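Local coordinates for protein aminotransferase, class III (Thermomicrobium roseum, PDB 6IO1) that is an (S)-enantioselective, thermostable omega-transaminase that probably moves amino groups between amines and carbonyl compounds with pyridoxal 5'-phosphate as its cofactor, at residues V45-A48 / R52-D55; H67-L72 / S293-L298; A101-E106 / V333-L338. All coordinates share one frame; numbering follows the deposited sequence.

Contact 1: V45-A48 / R52-D55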
loop_
_atom_site.group_PDB
_atom_site.type_symbol
_atom_site.label_atom_id
_atom_site.label_comp_id
_atom_site.label_asym_id
_atom_site.label_seq_id
_atom_site.Cartn_x
_atom_site.Cartn_y
_atom_site.Cartn_z
ATOM N N VAL B 45 9.442 -24.871 0.449
ATOM C CA VAL B 45 10.174 -23.872 1.214
ATOM C C VAL B 45 10.935 -24.597 2.315
ATOM O O VAL B 45 10.616 -25.728 2.681
ATOM C CB VAL B 45 9.257 -22.784 1.818
ATOM C CG1 VAL B 45 8.663 -21.912 0.720
ATOM C CG2 VAL B 45 8.159 -23.420 2.656
ATOM N N TRP B 46 11.984 -23.955 2.810
ATOM C CA TRP B 46 12.798 -24.518 3.880
ATOM C C TRP B 46 12.920 -23.507 5.009
ATOM O O TRP B 46 13.069 -22.307 4.761
ATOM C CB TRP B 46 14.188 -24.919 3.375
ATOM C CG TRP B 46 14.183 -26.142 2.506
ATOM C CD1 TRP B 46 14.465 -27.421 2.890
ATOM C CD2 TRP B 46 13.885 -26.200 1.107
ATOM N NE1 TRP B 46 14.360 -28.272 1.814
ATOM C CE2 TRP B 46 14.004 -27.546 0.708
ATOM C CE3 TRP B 46 13.528 -25.243 0.151
ATOM C CZ2 TRP B 46 13.779 -27.959 -0.604
ATOM C CZ3 TRP B 46 13.305 -25.655 -1.151
ATOM C CH2 TRP B 46 13.432 -27.001 -1.516
ATOM N N ASP B 47 12.859 -23.990 6.248
ATOM C CA ASP B 47 12.992 -23.089 7.381
ATOM C C ASP B 47 14.466 -22.928 7.756
ATOM O O ASP B 47 15.360 -23.522 7.148
ATOM C CB ASP B 47 12.131 -23.558 8.562
ATOM C CG ASP B 47 12.614 -24.858 9.200
ATOM O OD1 ASP B 47 13.729 -25.336 8.905
ATOM O OD2 ASP B 47 11.855 -25.407 10.027
ATOM N N ALA B 48 14.722 -22.107 8.778
ATOM C CA ALA B 48 16.093 -21.799 9.170
ATOM C C ALA B 48 16.851 -23.021 9.670
ATOM O O ALA B 48 18.087 -23.027 9.631
ATOM C CB ALA B 48 16.096 -20.709 10.242
ATOM N N ARG B 52 11.948 -29.008 5.529
ATOM C CA ARG B 52 11.242 -28.693 4.293
ATOM C C ARG B 52 9.734 -28.712 4.516
ATOM O O ARG B 52 9.213 -29.539 5.270
ATOM C CB ARG B 52 11.613 -29.674 3.177
ATOM C CG ARG B 52 11.135 -29.241 1.799
ATOM C CD ARG B 52 11.258 -30.359 0.780
ATOM N NE ARG B 52 10.378 -31.481 1.088
ATOM C CZ ARG B 52 10.227 -32.545 0.307
ATOM N NH1 ARG B 52 10.902 -32.635 -0.831
ATOM N NH2 ARG B 52 9.404 -33.522 0.664
ATOM N N TYR B 53 9.042 -27.789 3.851
ATOM C CA TYR B 53 7.598 -27.652 3.919
ATOM C C TYR B 53 7.060 -27.462 2.512
ATOM O O TYR B 53 7.741 -26.917 1.637
ATOM C CB TYR B 53 7.159 -26.453 4.774
ATOM C CG TYR B 53 7.722 -26.403 6.175
ATOM C CD1 TYR B 53 9.011 -25.945 6.414
ATOM C CD2 TYR B 53 6.951 -26.786 7.264
ATOM C CE1 TYR B 53 9.522 -25.887 7.696
ATOM C CE2 TYR B 53 7.453 -26.732 8.548
ATOM C CZ TYR B 53 8.738 -26.282 8.758
ATOM O OH TYR B 53 9.241 -26.226 10.038
ATOM N N LEU B 54 5.829 -27.916 2.300
ATOM C CA LEU B 54 5.095 -27.610 1.084
ATOM C C LEU B 54 4.334 -26.309 1.300
ATOM O O LEU B 54 3.568 -26.183 2.261
ATOM C CB LEU B 54 4.132 -28.742 0.721
ATOM C CG LEU B 54 3.576 -28.772 -0.708
ATOM C CD1 LEU B 54 3.245 -30.196 -1.117
ATOM C CD2 LEU B 54 2.348 -27.882 -0.860
ATOM N N ASP B 55 4.550 -25.344 0.407
ATOM C CA ASP B 55 3.929 -24.026 0.526
ATOM C C ASP B 55 2.486 -24.145 0.043
ATOM O O ASP B 55 2.116 -23.715 -1.053
ATOM C CB ASP B 55 4.720 -22.994 -0.271
ATOM C CG ASP B 55 4.476 -21.575 0.201
ATOM O OD1 ASP B 55 3.576 -21.372 1.039
ATOM O OD2 ASP B 55 5.189 -20.661 -0.264
#
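Trp46 and Arg52 run alongside each other from neighbouring strands. The arginine passes its aliphatic chain over one face of the indole. Arg52 CG is the atom on that face, 3.7 Å from the centroid of the Trp46 five-membered ring, an over-the-face CH-pi contact offset toward the rim. Arg52 CD carries on toward the six-membered ring and comes 3.7 Å from Trp46 CZ2. Arg52 CG stands opposite the backbone N (chi1 -168°), and the chain then bends at chi3, which leads the guanidinium away from the indole. Its plane is not stacked on the ring. The charged end meets Trp44 in a cation-pi contact instead, while Trp46 has a similar contact with Arg39.

These residues sit on a beta hairpin, the strands 44-47 and 52-55 of a mixed sheet. Val45 and Tyr53 form an antiparallel hydrogen-bonded pair. Val45 N gives a bond to Tyr53 O at 2.9 Å, and Tyr53 N returns one to Val45 O at 2.8 Å; both are nearly straight. Trp46 and Arg52 are the next pair, a non-hydrogen-bonded one, with their side chains on the other face of the sheet.

On the face of Val45 and Tyr53, the valine lies across the base of the tyrosine side chain, with Val45 CG2 3.8 Å from Tyr53 CB. The tyrosine ring reaches along to Asp47, and Tyr53 OH donates to Asp47 OD2 at 2.7 Å. The hydroxyl comes from the anti side of OD2, 34° out of the carboxylate plane. The other oxygen, Asp47 OD1, takes the backbone N of Lys51 in the turn. The carboxylate thus ties the turn to the second strand. Val45 CG1 lies 3.8 Å from Asp55 OD2, an oxygen that is itself bonded to His67.

Contact 2: H67-L72 / S293-L298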
loop_
_atom_site.group_PDB
_atom_site.type_symbol
_atom_site.label_atom_id
_atom_site.label_comp_id
_atom_site.label_asym_id
_atom_site.label_seq_id
_atom_site.Cartn_x
_atom_site.Cartn_y
_atom_site.Cartn_z
ATOM N N HIS B 67 8.183 -20.671 -6.449
ATOM C CA HIS B 67 9.404 -20.021 -6.005
ATOM C C HIS B 67 10.564 -20.348 -6.944
ATOM O O HIS B 67 10.529 -21.314 -7.711
ATOM C CB HIS B 67 9.768 -20.456 -4.584
ATOM C CG HIS B 67 8.700 -20.196 -3.566
ATOM N ND1 HIS B 67 8.428 -18.937 -3.075
ATOM C CD2 HIS B 67 7.854 -21.039 -2.929
ATOM C CE1 HIS B 67 7.452 -19.014 -2.188
ATOM N NE2 HIS B 67 7.085 -20.278 -2.081
ATOM N N GLY B 68 11.604 -19.519 -6.872
ATOM C CA GLY B 68 12.864 -19.809 -7.529
ATOM C C GLY B 68 12.942 -19.550 -9.015
ATOM O O GLY B 68 13.794 -20.140 -9.685
ATOM N N ARG B 69 12.090 -18.685 -9.559
ATOM C CA ARG B 69 12.125 -18.384 -10.987
ATOM C C ARG B 69 13.200 -17.334 -11.246
ATOM O O ARG B 69 13.011 -16.152 -10.941
ATOM C CB ARG B 69 10.756 -17.913 -11.465
ATOM C CG ARG B 69 9.663 -18.947 -11.260
ATOM C CD ARG B 69 9.619 -19.947 -12.404
ATOM N NE ARG B 69 8.381 -20.721 -12.397
ATOM C CZ ARG B 69 7.906 -21.383 -13.447
ATOM N NH1 ARG B 69 8.565 -21.370 -14.597
ATOM N NH2 ARG B 69 6.770 -22.060 -13.346
ATOM N N ARG B 70 14.331 -17.768 -11.809
ATOM C CA ARG B 70 15.438 -16.858 -12.084
ATOM C C ARG B 70 15.092 -15.813 -13.137
ATOM O O ARG B 70 15.737 -14.760 -13.177
ATOM C CB ARG B 70 16.675 -17.652 -12.515
ATOM C CG ARG B 70 17.229 -18.544 -11.414
ATOM C CD ARG B 70 18.712 -18.836 -11.597
ATOM N NE ARG B 70 19.041 -19.267 -12.952
ATOM C CZ ARG B 70 20.217 -19.058 -13.537
ATOM N NH1 ARG B 70 21.176 -18.407 -12.894
ATOM N NH2 ARG B 70 20.429 -19.490 -14.772
ATOM N N GLU B 71 14.112 -16.086 -14.001
ATOM C CA GLU B 71 13.719 -15.108 -15.012
ATOM C C GLU B 71 13.220 -13.818 -14.371
ATOM O O GLU B 71 13.582 -12.716 -14.804
ATOM C CB GLU B 71 12.648 -15.703 -15.926
ATOM C CG GLU B 71 13.099 -16.934 -16.698
ATOM C CD GLU B 71 12.737 -18.231 -15.998
ATOM O OE1 GLU B 71 12.718 -18.252 -14.750
ATOM O OE2 GLU B 71 12.473 -19.232 -16.698
ATOM N N LEU B 72 12.393 -13.936 -13.330
ATOM C CA LEU B 72 11.876 -12.750 -12.653
ATOM C C LEU B 72 12.992 -12.002 -11.933
ATOM O O LEU B 72 13.015 -10.764 -11.927
ATOM C CB LEU B 72 10.764 -13.150 -11.680
ATOM C CG LEU B 72 9.338 -13.268 -12.238
ATOM C CD1 LEU B 72 9.266 -14.171 -13.465
ATOM C CD2 LEU B 72 8.381 -13.765 -11.170
ATOM N N SER B 293 3.375 -12.881 -8.986
ATOM C CA SER B 293 3.619 -14.085 -8.199
ATOM C C SER B 293 4.217 -13.757 -6.836
ATOM O O SER B 293 4.874 -14.602 -6.220
ATOM C CB SER B 293 4.504 -15.086 -8.950
ATOM O OG SER B 293 3.743 -15.817 -9.898
ATOM N N GLY B 294 3.999 -12.534 -6.357
ATOM C CA GLY B 294 4.533 -12.092 -5.089
ATOM C C GLY B 294 5.999 -11.726 -5.105
ATOM O O GLY B 294 6.545 -11.384 -4.048
ATOM N N TYR B 295 6.657 -11.782 -6.265
ATOM C CA TYR B 295 8.086 -11.487 -6.324
ATOM C C TYR B 295 8.374 -10.022 -6.010
ATOM O O TYR B 295 9.403 -9.707 -5.403
ATOM C CB TYR B 295 8.643 -11.879 -7.694
ATOM C CG TYR B 295 8.906 -13.365 -7.834
ATOM C CD1 TYR B 295 7.879 -14.289 -7.685
ATOM C CD2 TYR B 295 10.180 -13.844 -8.114
ATOM C CE1 TYR B 295 8.112 -15.646 -7.807
ATOM C CE2 TYR B 295 10.423 -15.201 -8.237
ATOM C CZ TYR B 295 9.386 -16.096 -8.084
ATOM O OH TYR B 295 9.622 -17.446 -8.207
ATOM N N VAL B 296 7.494 -9.116 -6.427
ATOM C CA VAL B 296 7.607 -7.693 -6.101
ATOM C C VAL B 296 6.207 -7.180 -5.776
ATOM O O VAL B 296 5.241 -7.570 -6.448
ATOM C CB VAL B 296 8.239 -6.890 -7.254
ATOM C CG1 VAL B 296 8.360 -5.419 -6.884
ATOM C CG2 VAL B 296 9.608 -7.442 -7.627
ATOM N N PRO B 297 6.038 -6.337 -4.755
ATOM C CA PRO B 297 4.697 -5.813 -4.441
ATOM C C PRO B 297 4.111 -5.041 -5.612
ATOM O O PRO B 297 4.688 -4.060 -6.085
ATOM C CB PRO B 297 4.952 -4.905 -3.233
ATOM C CG PRO B 297 6.164 -5.477 -2.590
ATOM C CD PRO B 297 7.023 -5.973 -3.720
ATOM N N LEU B 298 2.952 -5.498 -6.081
ATOM C CA LEU B 298 2.261 -4.841 -7.179
ATOM C C LEU B 298 0.767 -5.107 -7.079
ATOM O O LEU B 298 0.344 -6.198 -6.689
ATOM C CB LEU B 298 2.789 -5.312 -8.539
ATOM C CG LEU B 298 2.178 -4.625 -9.764
ATOM C CD1 LEU B 298 2.319 -3.115 -9.661
ATOM C CD2 LEU B 298 2.811 -5.131 -11.042
#
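The Tyr295 ring carries a methyl group on one face, and backbone from its own loop lies at its edge. Leu72 CD2 sits over the ring centre, 3.4 Å from the Tyr295 centroid and only 13° off the ring normal, a close CH-pi contact. The Leu72 side chain stands roughly perpendicular to that of Tyr295, and Leu72 CB also touches the rim, 3.7 Å from Tyr295 CD2. Ser293 C lies in the ring plane at the edge.

The hydroxyl reaches the backbone just before helix 70-82. Arg69 N donates to Tyr295 OH at 3.1 Å with an angle of 163° at the hydrogen. Tyr295 OH is also hydrogen-bonded to Gly66 O, so backbone groups on both sides of Gly68 hold it. The Arg69 side chain packs CG 3.4 Å from Tyr295 OH, then bends away at chi2 (-84°). Its guanidinium goes on to a salt bridge with Glu344 and a bond to Ile65 O.

The surroundings include the second subunit, where Ala84 packs on Tyr295 and His327 NE2 bonds to Gly294 O. Arg69 is the N-cap residue of helix 70-82. Tyr295 therefore pins the start of this helix to the loop between strands 284-287 and 299-304. That loop follows the pocket residue Lys289 in the fold-type I architecture of class-III PLP-dependent aminotransferases.

Contact 3: A101-E106 / V333-L338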
loop_
_atom_site.group_PDB
_atom_site.type_symbol
_atom_site.label_atom_id
_atom_site.label_comp_id
_atom_site.label_asym_id
_atom_site.label_seq_id
_atom_site.Cartn_x
_atom_site.Cartn_y
_atom_site.Cartn_z
ATOM N N ALA B 101 0.362 -1.820 -18.766
ATOM C CA ALA B 101 -0.997 -1.305 -18.910
ATOM C C ALA B 101 -1.629 -1.772 -20.218
ATOM O O ALA B 101 -2.779 -2.230 -20.232
ATOM C CB ALA B 101 -0.992 0.222 -18.831
ATOM N N ALA B 102 -0.883 -1.686 -21.324
ATOM C CA ALA B 102 -1.421 -2.143 -22.605
ATOM C C ALA B 102 -1.702 -3.645 -22.588
ATOM O O ALA B 102 -2.749 -4.105 -23.073
ATOM C CB ALA B 102 -0.456 -1.788 -23.736
ATOM N N ARG B 103 -0.776 -4.427 -22.027
ATOM C CA ARG B 103 -0.956 -5.872 -21.979
ATOM C C ARG B 103 -2.170 -6.250 -21.143
ATOM O O ARG B 103 -2.927 -7.155 -21.509
ATOM C CB ARG B 103 0.305 -6.530 -21.426
ATOM C CG ARG B 103 0.370 -8.024 -21.640
ATOM C CD ARG B 103 1.778 -8.524 -21.407
ATOM N NE ARG B 103 1.939 -9.917 -21.802
ATOM C CZ ARG B 103 3.028 -10.635 -21.554
ATOM N NH1 ARG B 103 4.041 -10.094 -20.890
ATOM N NH2 ARG B 103 3.098 -11.898 -21.950
ATOM N N LEU B 104 -2.365 -5.576 -20.006
ATOM C CA LEU B 104 -3.546 -5.827 -19.189
ATOM C C LEU B 104 -4.821 -5.412 -19.908
ATOM O O LEU B 104 -5.862 -6.056 -19.737
ATOM C CB LEU B 104 -3.425 -5.095 -17.853
ATOM C CG LEU B 104 -2.362 -5.627 -16.891
ATOM C CD1 LEU B 104 -2.387 -4.846 -15.588
ATOM C CD2 LEU B 104 -2.557 -7.113 -16.637
ATOM N N ALA B 105 -4.764 -4.340 -20.703
ATOM C CA ALA B 105 -5.916 -3.979 -21.523
ATOM C C ALA B 105 -6.272 -5.109 -22.478
ATOM O O ALA B 105 -7.452 -5.383 -22.719
ATOM C CB ALA B 105 -5.635 -2.691 -22.293
ATOM N N GLU B 106 -5.258 -5.777 -23.031
ATOM C CA GLU B 106 -5.534 -6.933 -23.883
ATOM C C GLU B 106 -6.102 -8.097 -23.073
ATOM O O GLU B 106 -7.097 -8.717 -23.472
ATOM C CB GLU B 106 -4.271 -7.371 -24.625
ATOM C CG GLU B 106 -4.454 -8.674 -25.396
ATOM C CD GLU B 106 -3.311 -8.965 -26.349
ATOM O OE1 GLU B 106 -2.979 -10.154 -26.537
ATOM O OE2 GLU B 106 -2.748 -8.005 -26.913
ATOM N N VAL B 333 8.829 -7.094 -13.600
ATOM C CA VAL B 333 8.664 -8.433 -13.044
ATOM C C VAL B 333 7.286 -8.980 -13.391
ATOM O O VAL B 333 7.129 -10.173 -13.668
ATOM C CB VAL B 333 8.909 -8.414 -11.523
ATOM C CG1 VAL B 333 8.485 -9.732 -10.893
ATOM C CG2 VAL B 333 10.374 -8.132 -11.229
ATOM N N ALA B 334 6.269 -8.116 -13.385
ATOM C CA ALA B 334 4.925 -8.539 -13.765
ATOM C C ALA B 334 4.873 -8.979 -15.220
ATOM O O ALA B 334 4.196 -9.955 -15.555
ATOM C CB ALA B 334 3.927 -7.410 -13.519
ATOM N N LEU B 335 5.560 -8.254 -16.105
ATOM C CA LEU B 335 5.592 -8.642 -17.511
ATOM C C LEU B 335 6.234 -10.015 -17.683
ATOM O O LEU B 335 5.713 -10.868 -18.415
ATOM C CB LEU B 335 6.341 -7.592 -18.332
ATOM C CG LEU B 335 5.653 -6.236 -18.507
ATOM C CD1 LEU B 335 6.586 -5.244 -19.184
ATOM C CD2 LEU B 335 4.360 -6.385 -19.294
ATOM N N ARG B 336 7.356 -10.252 -17.000
ATOM C CA ARG B 336 7.999 -11.564 -17.091
ATOM C C ARG B 336 7.115 -12.661 -16.497
ATOM O O ARG B 336 7.007 -13.766 -17.055
ATOM C CB ARG B 336 9.357 -11.528 -16.390
ATOM C CG ARG B 336 10.366 -12.515 -16.946
ATOM C CD ARG B 336 10.838 -12.102 -18.328
ATOM N NE ARG B 336 11.693 -13.118 -18.932
ATOM C CZ ARG B 336 11.241 -14.150 -19.635
ATOM N NH1 ARG B 336 9.941 -14.289 -19.851
ATOM N NH2 ARG B 336 12.091 -15.031 -20.146
ATOM N N ASN B 337 6.477 -12.371 -15.361
ATOM C CA ASN B 337 5.576 -13.327 -14.730
ATOM C C ASN B 337 4.410 -13.668 -15.645
ATOM O O ASN B 337 3.987 -14.825 -15.716
ATOM C CB ASN B 337 5.077 -12.762 -13.400
ATOM C CG ASN B 337 4.149 -13.710 -12.673
ATOM O OD1 ASN B 337 4.560 -14.778 -12.228
ATOM N ND2 ASN B 337 2.887 -13.318 -12.545
ATOM N N LEU B 338 3.862 -12.665 -16.333
ATOM C CA LEU B 338 2.792 -12.911 -17.292
ATOM C C LEU B 338 3.289 -13.743 -18.464
ATOM O O LEU B 338 2.563 -14.603 -18.973
ATOM C CB LEU B 338 2.209 -11.586 -17.779
ATOM C CG LEU B 338 1.313 -10.857 -16.777
ATOM C CD1 LEU B 338 0.739 -9.588 -17.386
ATOM C CD2 LEU B 338 0.204 -11.776 -16.295
#
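Arg103 reaches from segment 101-106 of helix 95-107 to Leu335 and Leu338, on segment 333-338 of helix 328-344. Its chi1 of -166° turns CG away from the backbone N, and the chain runs extended from CG to NE. The segment axes approach to 11.3 Å, and the extended chain reaches the neighbouring helix. On the way, Arg103 CD passes 4.0 Å from Leu335 CD2. The guanidinium of Arg103 then lies with one face against Leu338, whose CB is 3.9 Å above its plane and over its centre. The two side chains reach past each other from their helices. Arg103 NH1 also makes a weak, bent hydrogen bond to Leu335 O at 3.1 Å. The stronger partner of NH1 is Asp339, in a salt bridge. Replacing Arg103 with an alanine would probably leave Asp339 without this charged mate and Leu338 CB without the guanidinium that lies on it.

Leu104 follows on the buried side. Leu104 CD2 meets Leu338 CD1 at 4.2 Å.

The two segments run in the same general direction, their axes 37° apart. Leu104 also rests on Phe115 and Phe117 of strand 112-118, while Val333 and Arg336 pack on helix 70-82. Helix 328-344 thus lies between helices 70-82 and 95-107. Helix 95-107 also covers strand 112-118, outermost within this chain in the sheet that holds strands 299-304 and 284-287.

Contacts 1 and 2 meet through one polar pair. Asp55 OD2 and His67 NE2 are 2.7 Å apart, a probable hydrogen bond, and Val45 CG1 packs on the same imidazole nitrogen. Contact 2 then leads into contact 3. Ser293 OG lies 2.7 Å from Asn337 OD1, and Leu298 CD2 touches Ala334 CB at 3.5 Å. Contact 2 therefore lies between the hairpin and the helix pair; contacts 1 and 3 do not touch, with nearest atoms about 13 Å apart. Contacts 2 and 3 both border the second subunit. The side chain of Asp55 is about 14 Å from the bound PMP, and Lys289 of its pocket precedes segment 293-298 closely in sequence.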